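Local coordinates for C2 toxin component I (Clostridium botulinum, PDB 2J3X), which acts as the enzymatic half of the binary C2 toxin, a mono-ADP-ribosyltransferase that modifies actin inside the target cell, at residues 358-363 / 414-419; 61-66 / 407-412; 310-315 / 326-331. The protein carries 2 engineered substitutions. All coordinates share one frame; numbering follows the deposited sequence. Where two conformers were deposited one is given.

Interaction 1 lies within the five-stranded sheet of the C-terminal ADP-ribosyltransferase fold, interaction 2 joins one of its strands to residues 61-66, and interaction 3 packs beside it. Interactions 1 and 2 meet on adjoining antiparallel strands, 414-426 and 397-411, where Met416 pairs with Ser408. Both are buried, yet interaction 1 mixes a backbone bridge with sulfur and amide contacts within the C-terminal ADP-ribosyltransferase region, whereas interaction 2 brings in the other ADP-ribosyltransferase-like half and relies on hydroxyls and water. Interaction 3 is more peripheral, built on phenylalanines, leucine and the aliphatic part of a lysine. It reaches interaction 1 through Thr417 with Asp315 and Phe363 against Phe314, but does not touch interaction 2.

Interaction 1. Residues 358-363 / 414-419; sequences FSKRRF and TKMTQV. Engineered in segment 358-363: Arg361 (natural residue Ser).
Met416 and Arg362 cross at about a right angle, the thioether lying over one face of the guanidinium toward its rim. Met416 SD comes to 3.5 Å from Arg362 CG, and from there the extended arginine chain runs past the sulfur. With CG anti to the backbone N (chi1 -176°) the methionine reaches straight across, and a bend at its last torsion brings Met416 CE to 4.0 Å from Lys360 CB. At the edge of the guanidinium, in its plane, a water accepts from Arg362 NE and donates to Thr417 O. Deeper in, the Gln418 amide bonds the loop: Gln418 NE2 donates to Ser359 O at 3.0 Å, the acceptor lying close to that amide's plane (N-H...O angle 165°), and makes a weak bond to Met416 SD. Its OE1 is taken by Arg300 of strand 295-301, so the amide is held at both ends. The type I turn 358-361 here delivers the chain into strand 363-369, the parallel neighbour of strand 414-426: Val419 N bonds Arg362 O at 2.9 Å. Phe363 and Val419 then lie side by side, pointing the same way, with Phe363 CD2 3.7 Å from Val419 CG2.

Interaction 2. Residues 61-66 / 407-412; sequences LFSSLT and TSIINR. With SO4 (sulfate ion), chain U.
Two serines from opposite sides hold the tight part of this contact. Ser408 OG donates to Phe62 O at 2.6 Å, a short bond that meets the carbonyl at 142° and tilts somewhat out of its plane. A chi1 of -175° carries the Ser408 hydroxyl away from its own amide, toward residues 61-66. One residue further along, Ile409 N donates to Ser63 OG at 2.9 Å in a nearly straight bond. That same oxygen also bonds Asp59 O at the end of helix 47-59, where it must be the donor, so Ser63 OG is gripped on both counts. Ser408 pairs by its backbone with Met416, and Ile409 accordingly turns to the other side of strand 397-411, where Ser63 OG takes its N-H and a water its carbonyl.

Beyond Ser63 the two chains draw apart and water fills in. One molecule accepts from Ser64 N at 2.8 Å and donates to Ile409 O at 2.7 Å. A second links Ser64 OG with Ile410 O, close to the classic bulge that Ile410 and Asn411 form opposite Thr414. Ser64 is meanwhile the N-cap of helix 65-73, its hydroxyl bonded to Ala67 N. Still further out, exposed Thr66 sits beside a sulfate and a glycerol, both probably from the crystallisation liquor.

Although Ile409 packs on Phe56 and Met71 close by, between these two segments hydroxyls and waters satisfy buried backbone groups, and their alignment probably depends on directional hydrogen bonds more than on apolar burial.

Interaction 3. Residues 310-315 / 326-331; sequences SDFSFD and KQKLNE
Leu329 rests over one face of the Phe314 ring. Its CD2 methyl stands 3.9 Å from the ring centroid and 26° off the ring normal, a CH-pi contact displaced toward the CD1 side, where Leu329 CD2 approaches Phe314 CD1 to 3.6 Å. The rim of the same ring meets the helix backbone: Phe314 CE1 lies 3.7 Å from Lys328 O, near the ring plane. Lys328 contributes its aliphatic part. Lys328 CD lies 3.8 Å from Phe312 CZ, the two side chains sliding past each other in opposite directions. On the loop backbone, Lys328 CD also comes to 3.3 Å from Ser313 O.

The opposite face of Phe314 is covered from within its own segment, for Phe312 directs its CE1 edge at the centre of the ring, so that Phe314 is sandwiched between Phe312 and Leu329. This loop leads into the two short strands 315-318 and 321-324, which return the chain to helix 326-336, all within the C-terminal ADP-ribosyltransferase region; a backbone bond of Phe314 with Asp325 ties the loop to the residue just before the helix. Through Leu329, which touches Thr417 and Val419, the helix packs on strand 414-426 of the sheet.

At its last torsion (chi4 64°) the lysine chain bends, and Lys328 NZ forms a salt bridge with Asp325. Ser313 OG accepts from Asp315 N at 3.0 Å in an ST turn, while the Asp315 carboxylate bonds Thr417 OG1 on strand 414-426. Thr417 also touches Phe314.

Interaction 1. Residues 358-363 / 414-419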
loop_
_atom_site.group_PDB
_atom_site.type_symbol
_atom_site.label_atom_id
_atom_site.label_comp_id
_atom_site.label_asym_id
_atom_site.label_seq_id
_atom_site.Cartn_x
_atom_site.Cartn_y
_atom_site.Cartn_z
ATOM N N PHE A 358 15.793 -6.589 8.349
ATOM C CA PHE A 358 15.423 -6.788 6.938
ATOM C C PHE A 358 15.415 -5.531 6.089
ATOM O O PHE A 358 15.002 -5.553 4.953
ATOM C CB PHE A 358 14.088 -7.507 6.851
ATOM C CG PHE A 358 14.074 -8.790 7.614
ATOM C CD1 PHE A 358 14.890 -9.837 7.229
ATOM C CD2 PHE A 358 13.253 -8.933 8.716
ATOM C CE1 PHE A 358 14.872 -11.030 7.956
ATOM C CE2 PHE A 358 13.231 -10.104 9.441
ATOM C CZ PHE A 358 14.022 -11.145 9.071
ATOM N N SER A 359 15.949 -4.451 6.612
ATOM C CA SER A 359 15.765 -3.140 6.016
ATOM C C SER A 359 16.473 -2.940 4.681
ATOM O O SER A 359 16.051 -2.106 3.858
ATOM C CB SER A 359 16.169 -2.074 7.031
ATOM O OG SER A 359 17.577 -2.092 7.273
ATOM N N LYS A 360 17.495 -3.758 4.415
ATOM C CA LYS A 360 18.211 -3.648 3.147
ATOM C C LYS A 360 17.720 -4.622 2.096
ATOM O O LYS A 360 18.345 -4.746 1.024
ATOM C CB LYS A 360 19.713 -3.848 3.369
ATOM C CG LYS A 360 20.291 -2.734 4.261
ATOM C CD LYS A 360 21.792 -2.914 4.396
ATOM C CE LYS A 360 22.301 -2.198 5.644
ATOM N NZ LYS A 360 23.785 -2.361 5.705
ATOM N N ARG A 361 16.626 -5.333 2.362
ATOM C CA ARG A 361 16.030 -6.189 1.331
ATOM C C ARG A 361 15.058 -5.334 0.518
ATOM O O ARG A 361 14.171 -4.690 1.104
ATOM C CB ARG A 361 15.291 -7.343 1.987
ATOM C CG ARG A 361 16.273 -8.256 2.772
ATOM C CD ARG A 361 15.507 -9.456 3.168
ATOM N NE ARG A 361 16.299 -10.401 3.947
ATOM C CZ ARG A 361 15.799 -11.536 4.428
ATOM N NH1 ARG A 361 14.527 -11.839 4.198
ATOM N NH2 ARG A 361 16.567 -12.351 5.150
ATOM N N ARG A 362 15.232 -5.320 -0.809
ATOM C CA ARG A 362 14.541 -4.333 -1.698
ATOM C C ARG A 362 13.125 -4.751 -2.097
ATOM O O ARG A 362 12.366 -3.932 -2.645
ATOM C CB ARG A 362 15.396 -4.170 -2.990
ATOM C CG ARG A 362 16.764 -3.560 -2.697
ATOM C CD ARG A 362 17.643 -3.696 -3.945
ATOM N NE ARG A 362 18.935 -3.008 -3.746
ATOM C CZ ARG A 362 19.985 -3.528 -3.116
ATOM N NH1 ARG A 362 19.954 -4.734 -2.586
ATOM N NH2 ARG A 362 21.087 -2.821 -3.036
ATOM N N PHE A 363 12.780 -6.021 -1.897
ATOM C CA PHE A 363 11.505 -6.516 -2.465
ATOM C C PHE A 363 10.515 -6.717 -1.307
ATOM O O PHE A 363 10.606 -7.682 -0.557
ATOM C CB PHE A 363 11.724 -7.790 -3.303
ATOM C CG PHE A 363 12.701 -7.571 -4.448
ATOM C CD1 PHE A 363 14.089 -7.731 -4.245
ATOM C CD2 PHE A 363 12.246 -7.175 -5.691
ATOM C CE1 PHE A 363 15.018 -7.511 -5.279
ATOM C CE2 PHE A 363 13.168 -6.943 -6.779
ATOM C CZ PHE A 363 14.587 -7.126 -6.561
ATOM N N THR A 414 22.168 6.708 4.067
ATOM C CA THR A 414 21.940 5.628 3.116
ATOM C C THR A 414 20.457 5.569 2.767
ATOM O O THR A 414 19.647 5.456 3.684
ATOM C CB THR A 414 22.334 4.307 3.750
ATOM O OG1 THR A 414 23.702 4.410 4.217
ATOM C CG2 THR A 414 22.196 3.149 2.768
ATOM N N LYS A 415 20.131 5.699 1.476
ATOM C CA LYS A 415 18.744 5.514 0.999
ATOM C C LYS A 415 18.814 4.426 -0.046
ATOM O O LYS A 415 19.893 4.212 -0.638
ATOM C CB LYS A 415 18.261 6.780 0.295
ATOM C CG LYS A 415 18.138 8.018 1.176
ATOM C CD LYS A 415 17.353 9.089 0.459
ATOM C CE LYS A 415 18.099 9.740 -0.691
ATOM N NZ LYS A 415 17.594 11.173 -0.825
ATOM N N MET A 416 17.712 3.712 -0.299
ATOM C CA MET A 416 17.769 2.621 -1.252
ATOM C C MET A 416 16.443 2.591 -2.040
ATOM O O MET A 416 15.361 2.706 -1.436
ATOM C CB MET A 416 18.036 1.300 -0.497
ATOM C CG MET A 416 18.208 0.123 -1.405
ATOM S SD MET A 416 18.415 -1.436 -0.517
ATOM C CE MET A 416 19.381 -0.819 0.808
ATOM N N THR A 417 16.526 2.444 -3.355
ATOM C CA THR A 417 15.302 2.233 -4.142
ATOM C C THR A 417 14.826 0.814 -3.850
ATOM O O THR A 417 15.547 -0.209 -3.968
ATOM C CB THR A 417 15.525 2.444 -5.648
ATOM O OG1 THR A 417 15.987 3.781 -5.868
ATOM C CG2 THR A 417 14.241 2.263 -6.407
ATOM N N GLN A 418 13.557 0.763 -3.482
ATOM C CA GLN A 418 12.913 -0.508 -3.167
ATOM C C GLN A 418 11.536 -0.541 -3.800
ATOM O O GLN A 418 11.087 0.449 -4.358
ATOM C CB GLN A 418 12.763 -0.701 -1.652
ATOM C CG GLN A 418 14.103 -0.422 -0.893
ATOM C CD GLN A 418 14.120 -0.968 0.520
ATOM O OE1 GLN A 418 13.093 -1.019 1.200
ATOM N NE2 GLN A 418 15.312 -1.312 1.012
ATOM N N VAL A 419 10.888 -1.704 -3.745
ATOM C CA VAL A 419 9.560 -1.805 -4.404
ATOM C C VAL A 419 8.601 -2.428 -3.425
ATOM O O VAL A 419 8.909 -3.491 -2.802
ATOM C CB VAL A 419 9.627 -2.638 -5.728
ATOM C CG1 VAL A 419 10.344 -1.826 -6.896
ATOM C CG2 VAL A 419 10.232 -4.086 -5.477
HETATM O O HOH W 1 17.901 -0.491 -4.971
#

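Interaction 2. Residues 61-66 / 407-412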
loop_
_atom_site.group_PDB
_atom_site.type_symbol
_atom_site.label_atom_id
_atom_site.label_comp_id
_atom_site.label_asym_id
_atom_site.label_seq_id
_atom_site.Cartn_x
_atom_site.Cartn_y
_atom_site.Cartn_z
ATOM N N LEU A 61 6.795 5.069 5.510
ATOM C CA LEU A 61 5.974 3.914 5.940
ATOM C C LEU A 61 6.777 2.599 5.801
ATOM O O LEU A 61 6.424 1.554 6.366
ATOM C CB LEU A 61 4.724 3.803 5.047
ATOM C CG LEU A 61 3.860 5.076 4.962
ATOM C CD1 LEU A 61 2.671 4.690 3.964
ATOM C CD2 LEU A 61 3.341 5.387 6.312
ATOM N N PHE A 62 7.830 2.648 4.943
ATOM C CA PHE A 62 8.626 1.464 4.560
ATOM C C PHE A 62 10.109 1.686 4.904
ATOM O O PHE A 62 11.001 1.259 4.171
ATOM C CB PHE A 62 8.436 1.152 3.063
ATOM C CG PHE A 62 6.971 0.921 2.713
ATOM C CD1 PHE A 62 6.280 -0.215 3.187
ATOM C CD2 PHE A 62 6.263 1.942 2.042
ATOM C CE1 PHE A 62 4.847 -0.354 2.890
ATOM C CE2 PHE A 62 4.875 1.808 1.792
ATOM C CZ PHE A 62 4.205 0.674 2.202
ATOM N N SER A 63 10.326 2.415 6.010
ATOM C CA SER A 63 11.639 2.591 6.601
ATOM C C SER A 63 11.552 2.138 8.050
ATOM O O SER A 63 10.472 2.204 8.683
ATOM C CB SER A 63 12.041 4.060 6.534
ATOM O OG SER A 63 12.056 4.529 5.178
ATOM N N SER A 64 12.664 1.639 8.600
ATOM C CA SER A 64 12.637 1.102 9.976
ATOM C C SER A 64 12.328 2.206 11.036
ATOM O O SER A 64 12.682 3.381 10.842
ATOM C CB SER A 64 13.969 0.437 10.374
ATOM O OG SER A 64 14.954 1.441 10.580
ATOM N N LEU A 65 11.767 1.798 12.183
ATOM C CA LEU A 65 11.537 2.738 13.305
ATOM C C LEU A 65 12.888 3.334 13.766
ATOM O O LEU A 65 12.951 4.515 14.121
ATOM C CB LEU A 65 10.737 2.064 14.464
ATOM C CG LEU A 65 9.425 1.447 13.883
ATOM C CD1 LEU A 65 8.690 0.528 14.890
ATOM C CD2 LEU A 65 8.477 2.490 13.411
ATOM N N THR A 66 13.962 2.546 13.717
ATOM C CA THR A 66 15.319 3.088 13.957
ATOM C C THR A 66 15.665 4.255 13.038
ATOM O O THR A 66 16.141 5.302 13.496
ATOM C CB THR A 66 16.369 1.978 13.802
ATOM O OG1 THR A 66 16.107 0.987 14.783
ATOM C CG2 THR A 66 17.776 2.533 14.069
ATOM N N THR A 407 11.625 5.060 -2.173
ATOM C CA THR A 407 12.998 5.206 -1.749
ATOM C C THR A 407 13.012 5.015 -0.254
ATOM O O THR A 407 12.604 5.954 0.460
ATOM C CB THR A 407 13.494 6.644 -2.063
ATOM O OG1 THR A 407 13.339 6.938 -3.461
ATOM C CG2 THR A 407 14.940 6.832 -1.638
ATOM N N SER A 408 13.522 3.869 0.240
ATOM C CA SER A 408 13.513 3.596 1.695
ATOM C C SER A 408 14.710 4.287 2.363
ATOM O O SER A 408 15.802 4.376 1.763
ATOM C CB SER A 408 13.589 2.115 1.975
ATOM O OG SER A 408 13.459 1.783 3.373
ATOM N N ILE A 409 14.502 4.782 3.580
ATOM C CA ILE A 409 15.583 5.447 4.293
ATOM C C ILE A 409 16.190 4.466 5.244
ATOM O O ILE A 409 15.487 3.959 6.140
ATOM C CB ILE A 409 15.065 6.703 5.030
ATOM C CG1 ILE A 409 14.701 7.783 4.004
ATOM C CG2 ILE A 409 16.157 7.223 5.940
ATOM C CD1 ILE A 409 13.280 7.972 3.838
ATOM N N ILE A 410 17.475 4.121 5.042
ATOM C CA ILE A 410 18.075 2.993 5.765
ATOM C C ILE A 410 18.751 3.571 6.989
ATOM O O ILE A 410 18.642 3.011 8.086
ATOM C CB ILE A 410 19.118 2.178 4.881
ATOM C CG1 ILE A 410 18.516 1.801 3.499
ATOM C CG2 ILE A 410 19.609 0.957 5.602
ATOM C CD1 ILE A 410 17.260 0.890 3.511
ATOM N N ASN A 411 19.457 4.677 6.802
ATOM C CA ASN A 411 20.105 5.357 7.928
ATOM C C ASN A 411 20.422 6.787 7.559
ATOM O O ASN A 411 19.987 7.272 6.525
ATOM C CB ASN A 411 21.349 4.580 8.415
ATOM C CG ASN A 411 22.443 4.485 7.344
ATOM O OD1 ASN A 411 22.764 5.470 6.687
ATOM N ND2 ASN A 411 22.953 3.276 7.131
ATOM N N ARG A 412 21.170 7.492 8.408
ATOM C CA ARG A 412 21.401 8.909 8.160
ATOM C C ARG A 412 21.955 9.196 6.766
ATOM O O ARG A 412 21.564 10.199 6.152
ATOM C CB ARG A 412 22.305 9.522 9.246
ATOM C CG ARG A 412 22.233 11.053 9.328
ATOM C CD ARG A 412 23.208 11.560 10.382
ATOM N NE ARG A 412 24.541 11.076 10.051
ATOM C CZ ARG A 412 25.520 10.831 10.920
ATOM N NH1 ARG A 412 26.676 10.376 10.465
ATOM N NH2 ARG A 412 25.350 11.031 12.225
HETATM S S SO4 U . 16.424 1.954 18.160
HETATM O O1 SO4 U . 17.100 3.182 17.733
HETATM O O2 SO4 U . 14.961 2.090 18.356
HETATM O O3 SO4 U . 16.668 0.927 17.134
HETATM O O4 SO4 U . 17.004 1.489 19.428
HETATM O O HOH W 2 14.905 1.399 6.901
HETATM O O HOH W 3 16.938 0.815 8.627
#

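Interaction 3. Residues 310-315 / 326-331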
loop_
_atom_site.group_PDB
_atom_site.type_symbol
_atom_site.label_atom_id
_atom_site.label_comp_id
_atom_site.label_asym_id
_atom_site.label_seq_id
_atom_site.Cartn_x
_atom_site.Cartn_y
_atom_site.Cartn_z
ATOM N N SER A 310 20.989 -12.192 -5.838
ATOM C CA SER A 310 20.495 -11.791 -4.511
ATOM C C SER A 310 20.644 -10.300 -4.289
ATOM O O SER A 310 19.773 -9.672 -3.643
ATOM C CB SER A 310 21.221 -12.532 -3.391
ATOM O OG SER A 310 22.635 -12.350 -3.557
ATOM N N ASP A 311 21.720 -9.706 -4.825
ATOM C CA ASP A 311 22.028 -8.322 -4.556
ATOM C C ASP A 311 21.688 -7.414 -5.739
ATOM O O ASP A 311 22.249 -6.326 -5.893
ATOM C CB ASP A 311 23.518 -8.179 -4.178
ATOM C CG ASP A 311 24.459 -8.772 -5.229
ATOM O OD1 ASP A 311 24.087 -9.700 -6.014
ATOM O OD2 ASP A 311 25.640 -8.321 -5.226
ATOM N N PHE A 312 20.722 -7.859 -6.528
ATOM C CA PHE A 312 20.151 -7.047 -7.578
ATOM C C PHE A 312 19.844 -5.663 -7.025
ATOM O O PHE A 312 19.206 -5.562 -5.969
ATOM C CB PHE A 312 18.837 -7.682 -8.075
ATOM C CG PHE A 312 18.177 -6.869 -9.166
ATOM C CD1 PHE A 312 17.316 -5.790 -8.841
ATOM C CD2 PHE A 312 18.434 -7.152 -10.497
ATOM C CE1 PHE A 312 16.751 -5.012 -9.843
ATOM C CE2 PHE A 312 17.866 -6.408 -11.498
ATOM C CZ PHE A 312 17.028 -5.319 -11.189
ATOM N N SER A 313 20.213 -4.610 -7.739
ATOM C CA SER A 313 19.912 -3.254 -7.231
ATOM C C SER A 313 19.158 -2.443 -8.246
ATOM O O SER A 313 19.452 -2.518 -9.470
ATOM C CB SER A 313 21.223 -2.509 -6.894
ATOM O OG SER A 313 20.989 -1.148 -6.530
ATOM N N PHE A 314 18.263 -1.578 -7.735
ATOM C CA PHE A 314 17.562 -0.611 -8.569
ATOM C C PHE A 314 18.196 0.771 -8.630
ATOM O O PHE A 314 17.625 1.707 -9.230
ATOM C CB PHE A 314 16.108 -0.468 -8.025
ATOM C CG PHE A 314 15.216 -1.647 -8.301
ATOM C CD1 PHE A 314 14.729 -1.894 -9.605
ATOM C CD2 PHE A 314 14.825 -2.475 -7.259
ATOM C CE1 PHE A 314 13.869 -2.965 -9.870
ATOM C CE2 PHE A 314 13.959 -3.554 -7.512
ATOM C CZ PHE A 314 13.462 -3.766 -8.847
ATOM N N ASP A 315 19.348 0.934 -7.975
ATOM C CA ASP A 315 19.994 2.234 -7.935
ATOM C C ASP A 315 21.197 2.291 -8.856
ATOM O O ASP A 315 21.880 1.273 -9.008
ATOM C CB ASP A 315 20.453 2.485 -6.514
ATOM C CG ASP A 315 19.264 2.783 -5.591
ATOM O OD1 ASP A 315 18.582 3.789 -5.874
ATOM O OD2 ASP A 315 19.019 1.979 -4.687
ATOM N N LYS A 326 15.380 3.998 -13.611
ATOM C CA LYS A 326 13.950 3.900 -13.954
ATOM C C LYS A 326 13.702 2.776 -14.943
ATOM O O LYS A 326 12.623 2.160 -14.925
ATOM C CB LYS A 326 13.425 5.233 -14.513
ATOM C CG LYS A 326 13.451 6.385 -13.489
ATOM C CD LYS A 326 12.975 7.706 -14.107
ATOM C CE LYS A 326 12.605 8.714 -12.999
ATOM N NZ LYS A 326 12.202 10.060 -13.570
ATOM N N GLN A 327 14.669 2.507 -15.828
ATOM C CA GLN A 327 14.535 1.410 -16.803
ATOM C C GLN A 327 14.378 0.088 -16.070
ATOM O O GLN A 327 13.564 -0.769 -16.448
ATOM C CB GLN A 327 15.777 1.318 -17.728
ATOM C CG GLN A 327 15.955 2.480 -18.706
ATOM C CD GLN A 327 17.347 2.502 -19.408
ATOM O OE1 GLN A 327 18.260 1.715 -19.092
ATOM N NE2 GLN A 327 17.512 3.445 -20.341
ATOM N N LYS A 328 15.186 -0.108 -15.029
ATOM C CA LYS A 328 15.089 -1.363 -14.294
ATOM C C LYS A 328 13.727 -1.456 -13.564
ATOM O O LYS A 328 13.125 -2.535 -13.482
ATOM C CB LYS A 328 16.200 -1.482 -13.224
ATOM C CG LYS A 328 17.570 -1.847 -13.785
ATOM C CD LYS A 328 18.525 -2.067 -12.594
ATOM C CE LYS A 328 19.862 -2.700 -13.059
ATOM N NZ LYS A 328 20.613 -1.776 -13.967
ATOM N N LEU A 329 13.297 -0.345 -12.968
ATOM C CA LEU A 329 12.021 -0.338 -12.250
ATOM C C LEU A 329 10.920 -0.684 -13.249
ATOM O O LEU A 329 10.070 -1.509 -12.955
ATOM C CB LEU A 329 11.762 1.025 -11.637
ATOM C CG LEU A 329 12.600 1.329 -10.369
ATOM C CD1 LEU A 329 12.427 2.809 -9.999
ATOM C CD2 LEU A 329 12.084 0.445 -9.168
ATOM N N ASN A 330 10.930 -0.065 -14.425
ATOM C CA ASN A 330 9.880 -0.350 -15.416
ATOM C C ASN A 330 9.889 -1.769 -15.897
ATOM O O ASN A 330 8.810 -2.384 -16.067
ATOM C CB ASN A 330 9.917 0.624 -16.608
ATOM C CG ASN A 330 9.575 2.073 -16.201
ATOM O OD1 ASN A 330 8.839 2.317 -15.242
ATOM N ND2 ASN A 330 10.132 3.042 -16.940
ATOM N N GLU A 331 11.096 -2.309 -16.115
ATOM C CA GLU A 331 11.196 -3.680 -16.542
ATOM C C GLU A 331 10.576 -4.604 -15.499
ATOM O O GLU A 331 9.805 -5.507 -15.826
ATOM C CB GLU A 331 12.674 -4.055 -16.742
ATOM C CG GLU A 331 13.236 -3.423 -18.029
ATOM C CD GLU A 331 14.759 -3.327 -18.009
ATOM O OE1 GLU A 331 15.387 -3.893 -17.079
ATOM O OE2 GLU A 331 15.308 -2.674 -18.936
#